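Local coordinates for protein MlnD (Bacillus methylotrophicus, PDB 5IL5) that probably removes water from beta-hydroxyacyl intermediates as the dehydratase domain of a trans-AT polyketide synthase for macrolactin, at residues L57-K62 against F69-Q74. Numbering follows the deposited sequence.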
ATOM      1  N   LEU A  57      -4.443 -24.040  -5.389  1.00 43.21           N
ATOM      2  CA  LEU A  57      -3.342 -24.408  -6.268  1.00 42.31           C
ATOM      3  C   LEU A  57      -2.189 -24.954  -5.436  1.00 43.07           C
ATOM      4  O   LEU A  57      -1.612 -24.226  -4.621  1.00 43.25           O
ATOM      5  CB  LEU A  57      -2.891 -23.199  -7.088  1.00 40.83           C
ATOM      6  CG  LEU A  57      -3.998 -22.318  -7.685  1.00 40.21           C
ATOM      7  CD1 LEU A  57      -3.432 -20.964  -8.077  1.00 39.12           C
ATOM      8  CD2 LEU A  57      -4.670 -22.975  -8.882  1.00 39.79           C
ATOM      9  N   TYR A  58      -1.863 -26.230  -5.636  1.00 43.60           N
ATOM     10  CA  TYR A  58      -0.722 -26.842  -4.974  1.00 44.36           C
ATOM     11  C   TYR A  58      -0.101 -27.887  -5.893  1.00 44.09           C
ATOM     12  O   TYR A  58      -0.769 -28.443  -6.771  1.00 43.81           O
ATOM     13  CB  TYR A  58      -1.113 -27.475  -3.627  1.00 46.20           C
ATOM     14  CG  TYR A  58      -2.201 -28.520  -3.715  1.00 47.13           C
ATOM     15  CD1 TYR A  58      -1.910 -29.838  -4.050  1.00 47.71           C
ATOM     16  CD2 TYR A  58      -3.524 -28.191  -3.446  1.00 47.53           C
ATOM     17  CE1 TYR A  58      -2.909 -30.793  -4.129  1.00 48.65           C
ATOM     18  CE2 TYR A  58      -4.528 -29.140  -3.520  1.00 48.48           C
ATOM     19  CZ  TYR A  58      -4.214 -30.439  -3.862  1.00 49.03           C
ATOM     20  OH  TYR A  58      -5.212 -31.383  -3.939  1.00 50.06           O
ATOM     21  N   ILE A  59       1.193 -28.144  -5.686  1.00 45.96           N
ATOM     22  CA  ILE A  59       1.881 -29.263  -6.316  1.00 46.08           C
ATOM     23  C   ILE A  59       2.547 -30.081  -5.220  1.00 47.64           C
ATOM     24  O   ILE A  59       2.726 -29.623  -4.090  1.00 48.37           O
ATOM     25  CB  ILE A  59       2.930 -28.827  -7.370  1.00 44.73           C
ATOM     26  CG1 ILE A  59       4.041 -27.974  -6.750  1.00 44.59           C
ATOM     27  CG2 ILE A  59       2.269 -28.053  -8.497  1.00 43.32           C
ATOM     28  CD1 ILE A  59       5.284 -27.868  -7.634  1.00 43.73           C
ATOM     29  N   LYS A  60       2.903 -31.314  -5.570  1.00 46.53           N
ATOM     30  CA  LYS A  60       3.672 -32.194  -4.705  1.00 48.03           C
ATOM     31  C   LYS A  60       4.805 -32.802  -5.516  1.00 47.67           C
ATOM     32  O   LYS A  60       4.637 -33.087  -6.705  1.00 46.79           O
ATOM     33  CB  LYS A  60       2.807 -33.312  -4.122  1.00 49.68           C
ATOM     34  CG  LYS A  60       1.455 -32.859  -3.591  1.00 50.02           C
ATOM     35  CD  LYS A  60       0.633 -34.043  -3.085  1.00 51.78           C
ATOM     36  CE  LYS A  60      -0.675 -33.593  -2.446  1.00 52.34           C
ATOM     37  NZ  LYS A  60      -1.488 -34.727  -1.931  1.00 54.20           N
ATOM     38  N   THR A  61       5.964 -32.969  -4.888  1.00 48.40           N
ATOM     39  CA  THR A  61       7.082 -33.658  -5.513  1.00 48.39           C
ATOM     40  C   THR A  61       7.581 -34.757  -4.591  1.00 50.31           C
ATOM     41  O   THR A  61       7.297 -34.771  -3.393  1.00 51.57           O
ATOM     42  CB  THR A  61       8.234 -32.707  -5.855  1.00 47.29           C
ATOM     43  OG1 THR A  61       8.810 -32.190  -4.653  1.00 48.05           O
ATOM     44  CG2 THR A  61       7.731 -31.574  -6.722  1.00 45.54           C
ATOM     45  N   LYS A  62       8.313 -35.702  -5.178  1.00 51.93           N
ATOM     46  CA  LYS A  62       8.921 -36.767  -4.389  1.00 53.81           C
ATOM     47  C   LYS A  62       9.961 -36.243  -3.406  1.00 54.42           C
ATOM     48  O   LYS A  62      10.345 -36.975  -2.487  1.00 56.20           O
ATOM     49  CB  LYS A  62       9.544 -37.799  -5.328  1.00 53.93           C
ATOM     50  CG  LYS A  62      10.605 -37.230  -6.255  1.00 52.55           C
ATOM     51  CD  LYS A  62      11.086 -38.265  -7.262  1.00 52.68           C
ATOM     52  CE  LYS A  62      11.969 -37.633  -8.328  1.00 51.22           C
ATOM     53  NZ  LYS A  62      12.609 -38.650  -9.212  1.00 51.56           N
ATOM     54  N   PHE A  69       3.001 -24.412  -3.315  1.00 43.81           N
ATOM     55  CA  PHE A  69       2.454 -23.523  -4.321  1.00 42.41           C
ATOM     56  C   PHE A  69       3.300 -23.635  -5.587  1.00 41.27           C
ATOM     57  O   PHE A  69       4.532 -23.640  -5.506  1.00 41.26           O
ATOM     58  CB  PHE A  69       2.453 -22.077  -3.828  1.00 42.07           C
ATOM     59  CG  PHE A  69       1.712 -21.136  -4.728  1.00 40.89           C
ATOM     60  CD1 PHE A  69       0.332 -21.063  -4.691  1.00 41.10           C
ATOM     61  CD2 PHE A  69       2.395 -20.328  -5.619  1.00 39.68           C
ATOM     62  CE1 PHE A  69      -0.351 -20.204  -5.524  1.00 40.12           C
ATOM     63  CE2 PHE A  69       1.712 -19.464  -6.454  1.00 38.73           C
ATOM     64  CZ  PHE A  69       0.339 -19.403  -6.406  1.00 38.94           C
ATOM     65  N   PRO A  70       2.678 -23.726  -6.765  1.00 40.39           N
ATOM     66  CA  PRO A  70       3.459 -23.954  -7.988  1.00 39.48           C
ATOM     67  C   PRO A  70       4.570 -22.927  -8.146  1.00 38.78           C
ATOM     68  O   PRO A  70       4.390 -21.739  -7.868  1.00 38.43           O
ATOM     69  CB  PRO A  70       2.416 -23.839  -9.107  1.00 38.67           C
ATOM     70  CG  PRO A  70       1.202 -23.234  -8.473  1.00 38.96           C
ATOM     71  CD  PRO A  70       1.236 -23.662  -7.051  1.00 40.29           C
ATOM     72  N   PHE A  71       5.727 -23.399  -8.611  1.00 39.13           N
ATOM     73  CA  PHE A  71       6.891 -22.532  -8.733  1.00 38.64           C
ATOM     74  C   PHE A  71       6.611 -21.343  -9.638  1.00 37.49           C
ATOM     75  O   PHE A  71       6.747 -20.186  -9.226  1.00 37.30           O
ATOM     76  CB  PHE A  71       8.085 -23.325  -9.268  1.00 38.72           C
ATOM     77  CG  PHE A  71       8.640 -24.310  -8.294  1.00 39.97           C
ATOM     78  CD1 PHE A  71       9.367 -23.867  -7.206  1.00 40.62           C
ATOM     79  CD2 PHE A  71       8.459 -25.671  -8.468  1.00 40.58           C
ATOM     80  CE1 PHE A  71       9.892 -24.757  -6.300  1.00 41.88           C
ATOM     81  CE2 PHE A  71       8.980 -26.570  -7.557  1.00 41.86           C
ATOM     82  CZ  PHE A  71       9.701 -26.110  -6.471  1.00 42.53           C
ATOM     83  N   LEU A  72       6.227 -21.612 -10.887  1.00 36.33           N
ATOM     84  CA  LEU A  72       6.290 -20.583 -11.916  1.00 35.33           C
ATOM     85  C   LEU A  72       5.200 -19.527 -11.784  1.00 35.01           C
ATOM     86  O   LEU A  72       5.332 -18.447 -12.369  1.00 34.36           O
ATOM     87  CB  LEU A  72       6.208 -21.235 -13.297  1.00 34.83           C
ATOM     88  CG  LEU A  72       7.354 -22.188 -13.669  1.00 35.07           C
ATOM     89  CD1 LEU A  72       7.293 -22.593 -15.134  1.00 34.52           C
ATOM     90  CD2 LEU A  72       8.716 -21.595 -13.332  1.00 35.15           C
ATOM     91  N   SER A  73       4.153 -19.778 -11.000  1.00 35.56           N
ATOM     92  CA  SER A  73       3.143 -18.747 -10.801  1.00 35.37           C
ATOM     93  C   SER A  73       3.704 -17.529 -10.088  1.00 35.39           C
ATOM     94  O   SER A  73       3.051 -16.481 -10.058  1.00 35.16           O
ATOM     95  CB  SER A  73       1.962 -19.303 -10.010  1.00 36.13           C
ATOM     96  OG  SER A  73       1.083 -20.034 -10.844  1.00 35.97           O
ATOM     97  N   GLN A  74       4.891 -17.652  -9.501  1.00 35.75           N
ATOM     98  CA  GLN A  74       5.561 -16.509  -8.901  1.00 35.79           C
ATOM     99  C   GLN A  74       5.904 -15.452  -9.940  1.00 34.92           C
ATOM    100  O   GLN A  74       6.037 -14.271  -9.602  1.00 34.87           O
ATOM    101  CB  GLN A  74       6.811 -17.002  -8.189  1.00 36.41           C
ATOM    102  CG  GLN A  74       6.467 -17.854  -7.000  1.00 37.48           C
ATOM    103  CD  GLN A  74       7.650 -18.611  -6.457  1.00 38.19           C
ATOM    104  OE1 GLN A  74       8.543 -18.038  -5.841  1.00 38.49           O
ATOM    105  NE2 GLN A  74       7.650 -19.919  -6.667  1.00 38.55           N
TER
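Leu57, Tyr58 and Ile59, running into the short strand 59-61, pass alongside Phe69 and Pro70, and the two segments come nearest at Tyr58 and Phe69, whose CA atoms are 4.6 Å apart. No hydrogen bond joins 57-62 to 69-74; the contact is made by apolar groups and one carbonyl. The Leu57 and Phe69 side chains run alongside each other in a common direction, with Leu57 CD1 4.1 Å from Phe69 CE1. The Phe69 ring, its CG anti to the backbone N (chi1 -171°), swings back toward Leu57 although its CB starts out away from 57-62. The carbonyl Leu57 O sits 3.7 Å from Phe69 CD1, oblique to the ring, and also lies beside Pro70 CD, which in turn rests over one face of Phe69 near its rim. Whereas Leu57 meets the proline at CD, Ile59 meets it at CB: its CG2 branch packs against Pro70 CB at 4.3 Å, while the longer branch carries CD1 to Phe71 CE2 at 3.9 Å, the two side chains lying nearly perpendicular. A type I turn from Phe71 to Gln74 leads into helix 74-86, and Gln74 NE2 adds a weak hydrogen bond to Phe71 O. Leu57 and Pro70 also touch helix 215-229, and Ile59 packs on Tyr179 and Cys181 of strand 179-181, the antiparallel partner of 59-61. Both elements fall in the predicted C-terminal hotdog region, whereas 57-62 and 69-74 belong to the predicted N-terminal one, so this packing lies at the junction of the two halves, consistent with the double-hotdog fold of polyketide synthase dehydratases.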